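Local coordinates for CAS6A (Thermus thermophilus, PDB 4C97), which probably acts as a CRISPR-associated endoribonuclease of the Cas6 family, an RNA-processing hydrolase of antiviral defence, at residues Met5-Leu10 with Pro111-Gly116; Leu124-Pro129 with Arg145-Ser150. The protein carries 1 engineered substitution. All blocks are in the same frame, centred on the assembly; numbering follows the deposited sequence.

Interaction 1 comes first along the chain and closes before interaction 2 opens; helix 110-113 of the one and strand 121-127 of the other are consecutive elements of the chain, a short loop apart. Their centres lie 18 Å apart and their nearest atoms about 11 Å, so they do not touch. Interaction 1 joins the first strand of the N-terminal antiparallel sheet to the short helix at the start of the linker, whereas interaction 2 packs helix 144-158 on the C-terminal antiparallel sheet. Helix 209-225 receives side chains from both segments of interaction 1. Together they show the passage from one sheet domain to the other, the two-domain plan of Cas6 proteins.

Interaction 1 of 2, residues Met5-Leu10 with Pro111-Gly116; sequences MVLAAL and PRLFQG
Met5 lies obliquely across the ring of Pro111, and two residues on, near the start of the strand, Leu7 points its side chain at that of Leu113. The sulfur leads the first of these meetings: Met5 SD stands 3.5 Å from Pro111 CD and 4.0 Å from Pro111 CG, while Met5 CB is 4.0 Å from the same Pro111 CD. The sulfur sits against the CD-CG side of the pyrrolidine, with CB and CG of Met5 behind it near CD, and the bend at the last torsion (chi3 -53°) turns the terminal methyl aside after the sulfur has made its contact. In the second pair two methyls meet tip to tip, Leu7 CD1 and Leu113 CD1 at 4.1 Å. Leu7 holds CG between its backbone N and carbonyl carbon (chi1 68°), a less common setting for leucine, which directs the branch out of the sheet toward the helix. No hydrogen bond crosses between the segments, so the contact is wholly apolar: open to solvent at Pro111, partly so at Met5, and buried at the leucines. Beyond Leu113 the chain is fastened by Gln115, whose NE2 gives a 2.9 Å hydrogen bond to Arg112 O; the Gln115 backbone N reaches that oxygen from the opposite face of its carbonyl plane. Helix 209-225 extends the apolar layer, with Tyr224 against Leu7 and Phe221 against Leu113, and Trp214 meets Phe114 edge-to-face. Strand 6-15 is backbone-paired with strand 91-109, which leads straight into helix 110-113. The contact thus belongs to the junction between the N-terminal ferredoxin-like domain and the linker to the second domain, as in Cas6 proteins of the RAMP superfamily.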
# COMPACT_ATOMS: atom_id res chain seq x y z
N MET A 5 -18.09 3.22 2.75
CA MET A 5 -16.79 2.91 3.32
C MET A 5 -15.88 2.14 2.37
O MET A 5 -15.16 1.24 2.78
CB MET A 5 -17.02 2.19 4.61
CG MET A 5 -16.03 2.59 5.63
SD MET A 5 -16.40 1.93 7.25
CE MET A 5 -18.06 2.45 7.43
N VAL A 6 -15.87 2.55 1.11
CA VAL A 6 -15.08 1.91 0.07
C VAL A 6 -13.61 2.26 0.15
O VAL A 6 -13.22 3.37 0.51
CB VAL A 6 -15.59 2.34 -1.34
CG1 VAL A 6 -15.39 3.81 -1.55
CG2 VAL A 6 -14.92 1.60 -2.43
N LEU A 7 -12.78 1.28 -0.18
CA LEU A 7 -11.42 1.61 -0.56
C LEU A 7 -11.08 0.76 -1.76
O LEU A 7 -11.70 -0.29 -1.99
CB LEU A 7 -10.43 1.47 0.60
CG LEU A 7 -10.12 0.10 1.17
CD1 LEU A 7 -9.00 0.25 2.19
CD2 LEU A 7 -11.31 -0.57 1.82
N ALA A 8 -10.14 1.24 -2.57
CA ALA A 8 -9.90 0.61 -3.86
C ALA A 8 -8.47 0.78 -4.33
O ALA A 8 -7.80 1.75 -3.97
CB ALA A 8 -10.84 1.21 -4.88
N ALA A 9 -8.02 -0.19 -5.12
CA ALA A 9 -6.75 -0.11 -5.83
C ALA A 9 -7.05 -0.47 -7.25
O ALA A 9 -7.43 -1.61 -7.57
CB ALA A 9 -5.73 -1.08 -5.23
N LEU A 10 -6.92 0.53 -8.13
CA LEU A 10 -7.12 0.32 -9.54
C LEU A 10 -5.79 0.20 -10.25
O LEU A 10 -4.86 0.99 -10.00
CB LEU A 10 -7.90 1.49 -10.12
CG LEU A 10 -9.40 1.51 -9.83
CD1 LEU A 10 -9.70 1.70 -8.37
CD2 LEU A 10 -10.04 2.64 -10.65
N PRO A 111 -15.43 -2.25 6.60
CA PRO A 111 -15.86 -3.37 7.44
C PRO A 111 -15.25 -4.70 7.00
O PRO A 111 -14.92 -5.57 7.83
CB PRO A 111 -17.38 -3.36 7.29
CG PRO A 111 -17.68 -1.90 7.04
CD PRO A 111 -16.58 -1.43 6.16
N ARG A 112 -15.05 -4.86 5.70
CA ARG A 112 -14.51 -6.11 5.19
C ARG A 112 -13.05 -6.29 5.58
O ARG A 112 -12.55 -7.41 5.57
CB ARG A 112 -14.70 -6.23 3.68
CG ARG A 112 -16.13 -6.64 3.34
CD ARG A 112 -16.41 -6.61 1.85
NE ARG A 112 -17.73 -7.20 1.65
CZ ARG A 112 -17.96 -8.50 1.54
NH1 ARG A 112 -16.95 -9.36 1.54
NH2 ARG A 112 -19.21 -8.93 1.41
N LEU A 113 -12.37 -5.21 5.95
CA LEU A 113 -10.98 -5.37 6.36
C LEU A 113 -10.95 -6.14 7.66
O LEU A 113 -9.92 -6.73 8.00
CB LEU A 113 -10.29 -4.04 6.57
CG LEU A 113 -10.14 -3.18 5.32
CD1 LEU A 113 -9.55 -1.85 5.72
CD2 LEU A 113 -9.30 -3.85 4.23
N PHE A 114 -12.08 -6.15 8.38
CA PHE A 114 -12.14 -6.78 9.68
C PHE A 114 -12.82 -8.15 9.62
O PHE A 114 -13.28 -8.64 10.63
CB PHE A 114 -12.88 -5.86 10.65
CG PHE A 114 -12.08 -4.68 11.10
CD1 PHE A 114 -11.25 -4.75 12.22
CD2 PHE A 114 -12.14 -3.49 10.40
CE1 PHE A 114 -10.52 -3.64 12.61
CE2 PHE A 114 -11.40 -2.39 10.80
CZ PHE A 114 -10.59 -2.48 11.91
N GLN A 115 -12.89 -8.75 8.44
CA GLN A 115 -13.58 -10.03 8.27
C GLN A 115 -12.89 -11.20 8.95
O GLN A 115 -13.54 -12.19 9.32
CB GLN A 115 -13.81 -10.34 6.80
CG GLN A 115 -12.56 -10.65 6.04
CD GLN A 115 -12.85 -10.83 4.57
OE1 GLN A 115 -13.15 -11.93 4.12
NE2 GLN A 115 -12.80 -9.73 3.81
N GLY A 116 -11.57 -11.11 9.11
CA GLY A 116 -10.80 -12.15 9.76
C GLY A 116 -10.63 -13.31 8.80
O GLY A 116 -10.73 -13.13 7.59

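Interaction 2 of 2, residues Leu124-Pro129 with Arg145-Ser150; sequences LRFASP and RLVLES. With SO4 (sulfate ion), chain D.
Val147 has CG1 anti to its backbone N (chi1 169°), which turns one methyl to Leu124 and the other to Phe126 on strand 121-127. Phe126, with CG beside its own backbone N (chi1 -62°), extends its ring toward the helix from the opposite direction. Val147 CG1 meets Leu124 CD1 tip to tip at 3.7 Å, while Val147 CG2 comes obliquely to the far end of the phenyl ring, 4.0 Å from Phe126 CZ. One helix residue is thus shared by two strand residues on the same face of the sheet, and all three are buried. The intervening Arg125 faces the other way; in the conformer given, one of two deposited, it bends at chi3 and its guanidinium edge reaches a sulfate, probably from the crystallisation liquor. This grip is tentative: Arg125 NH2 lies 3.0 Å from O1 of the ion, and the bonds of NH1 and NH2 to O2 are weak. Trp104 NE1 and Arg237 NH1 also bind the sulfate. Tyr202 of the adjacent strand 199-203 touches Leu124, Phe126 and Val147, and Phe132 of strand 129-134 adds to the packing of Val147, where helix 144-158 covers one face of the C-terminal antiparallel sheet.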
# COMPACT_ATOMS: atom_id res chain seq x y z
N LEU A 124 3.59 -10.69 5.77
CA LEU A 124 3.56 -9.62 4.79
C LEU A 124 4.66 -9.81 3.78
O LEU A 124 5.79 -10.17 4.11
CB LEU A 124 3.73 -8.26 5.45
CG LEU A 124 2.58 -7.76 6.29
CD1 LEU A 124 2.95 -6.42 6.90
CD2 LEU A 124 1.31 -7.64 5.44
N ARG A 125 4.30 -9.54 2.53
CA ARG A 125 5.28 -9.45 1.46
C ARG A 125 5.45 -7.99 1.09
O ARG A 125 4.48 -7.28 0.78
CB ARG A 125 4.90 -10.26 0.22
CG ARG A 125 6.01 -10.20 -0.84
CD ARG A 125 5.88 -11.23 -1.93
NE ARG A 125 4.99 -10.78 -3.00
CZ ARG A 125 5.34 -9.98 -4.00
NH1 ARG A 125 6.58 -9.52 -4.10
NH2 ARG A 125 4.45 -9.63 -4.91
N PHE A 126 6.69 -7.55 1.15
CA PHE A 126 7.08 -6.20 0.79
C PHE A 126 7.59 -6.28 -0.63
O PHE A 126 8.65 -6.85 -0.91
CB PHE A 126 8.16 -5.70 1.76
CG PHE A 126 7.68 -5.63 3.20
CD1 PHE A 126 7.03 -4.50 3.67
CD2 PHE A 126 7.82 -6.71 4.06
CE1 PHE A 126 6.58 -4.44 4.96
CE2 PHE A 126 7.38 -6.64 5.34
CZ PHE A 126 6.74 -5.52 5.80
N ALA A 127 6.78 -5.73 -1.53
CA ALA A 127 6.93 -5.92 -2.97
C ALA A 127 7.67 -4.77 -3.64
O ALA A 127 8.05 -4.87 -4.81
CB ALA A 127 5.57 -6.12 -3.63
N SER A 128 7.82 -3.65 -2.93
CA SER A 128 8.69 -2.57 -3.39
C SER A 128 9.44 -2.07 -2.18
O SER A 128 9.05 -2.34 -1.05
CB SER A 128 7.88 -1.47 -4.05
OG SER A 128 7.27 -0.65 -3.09
N PRO A 129 10.52 -1.32 -2.39
CA PRO A 129 11.35 -0.98 -1.22
C PRO A 129 10.57 -0.22 -0.15
O PRO A 129 9.86 0.73 -0.46
CB PRO A 129 12.47 -0.13 -1.84
CG PRO A 129 12.57 -0.62 -3.25
CD PRO A 129 11.13 -0.86 -3.65
N ARG A 145 6.94 -2.64 15.24
CA ARG A 145 6.32 -1.40 15.70
C ARG A 145 6.21 -0.37 14.56
O ARG A 145 5.22 0.39 14.46
CB ARG A 145 7.09 -0.82 16.88
CG ARG A 145 8.48 -0.45 16.53
CD ARG A 145 9.28 -0.05 17.74
NE ARG A 145 10.58 0.44 17.29
CZ ARG A 145 10.84 1.70 16.92
NH1 ARG A 145 9.91 2.65 16.99
NH2 ARG A 145 12.06 2.01 16.50
N LEU A 146 7.19 -0.38 13.66
CA LEU A 146 7.20 0.56 12.55
C LEU A 146 6.12 0.23 11.50
O LEU A 146 5.35 1.11 11.06
CB LEU A 146 8.57 0.61 11.89
CG LEU A 146 9.68 1.20 12.77
CD1 LEU A 146 11.01 1.15 12.08
CD2 LEU A 146 9.36 2.64 13.18
N VAL A 147 6.12 -1.04 11.07
CA VAL A 147 5.18 -1.54 10.08
C VAL A 147 3.75 -1.37 10.57
O VAL A 147 2.86 -0.76 9.87
CB VAL A 147 5.49 -3.05 9.77
CG1 VAL A 147 4.37 -3.69 8.93
CG2 VAL A 147 6.81 -3.16 9.08
N LEU A 148 3.51 -1.88 11.78
CA LEU A 148 2.16 -1.90 12.32
C LEU A 148 1.68 -0.50 12.70
O LEU A 148 0.49 -0.21 12.49
CB LEU A 148 2.02 -2.90 13.45
CG LEU A 148 2.31 -4.34 13.02
CD1 LEU A 148 2.13 -5.21 14.24
CD2 LEU A 148 1.43 -4.85 11.88
N GLU A 149 2.56 0.37 13.21
CA GLU A 149 2.13 1.73 13.49
C GLU A 149 1.79 2.44 12.18
O GLU A 149 0.81 3.21 12.13
CB GLU A 149 3.19 2.51 14.24
CG GLU A 149 2.73 3.87 14.73
CD GLU A 149 2.87 4.99 13.72
OE1 GLU A 149 3.60 4.84 12.72
OE2 GLU A 149 2.24 6.06 13.93
N SER A 150 2.58 2.21 11.13
CA SER A 150 2.26 2.83 9.84
C SER A 150 0.88 2.45 9.37
O SER A 150 0.08 3.32 8.99
CB SER A 150 3.29 2.41 8.80
OG SER A 150 3.01 3.03 7.57
S SO4 D . 5.35 -7.85 -8.10
O1 SO4 D . 4.13 -7.79 -7.30
O2 SO4 D . 6.44 -8.29 -7.23
O3 SO4 D . 5.17 -8.81 -9.18
O4 SO4 D . 5.73 -6.57 -8.68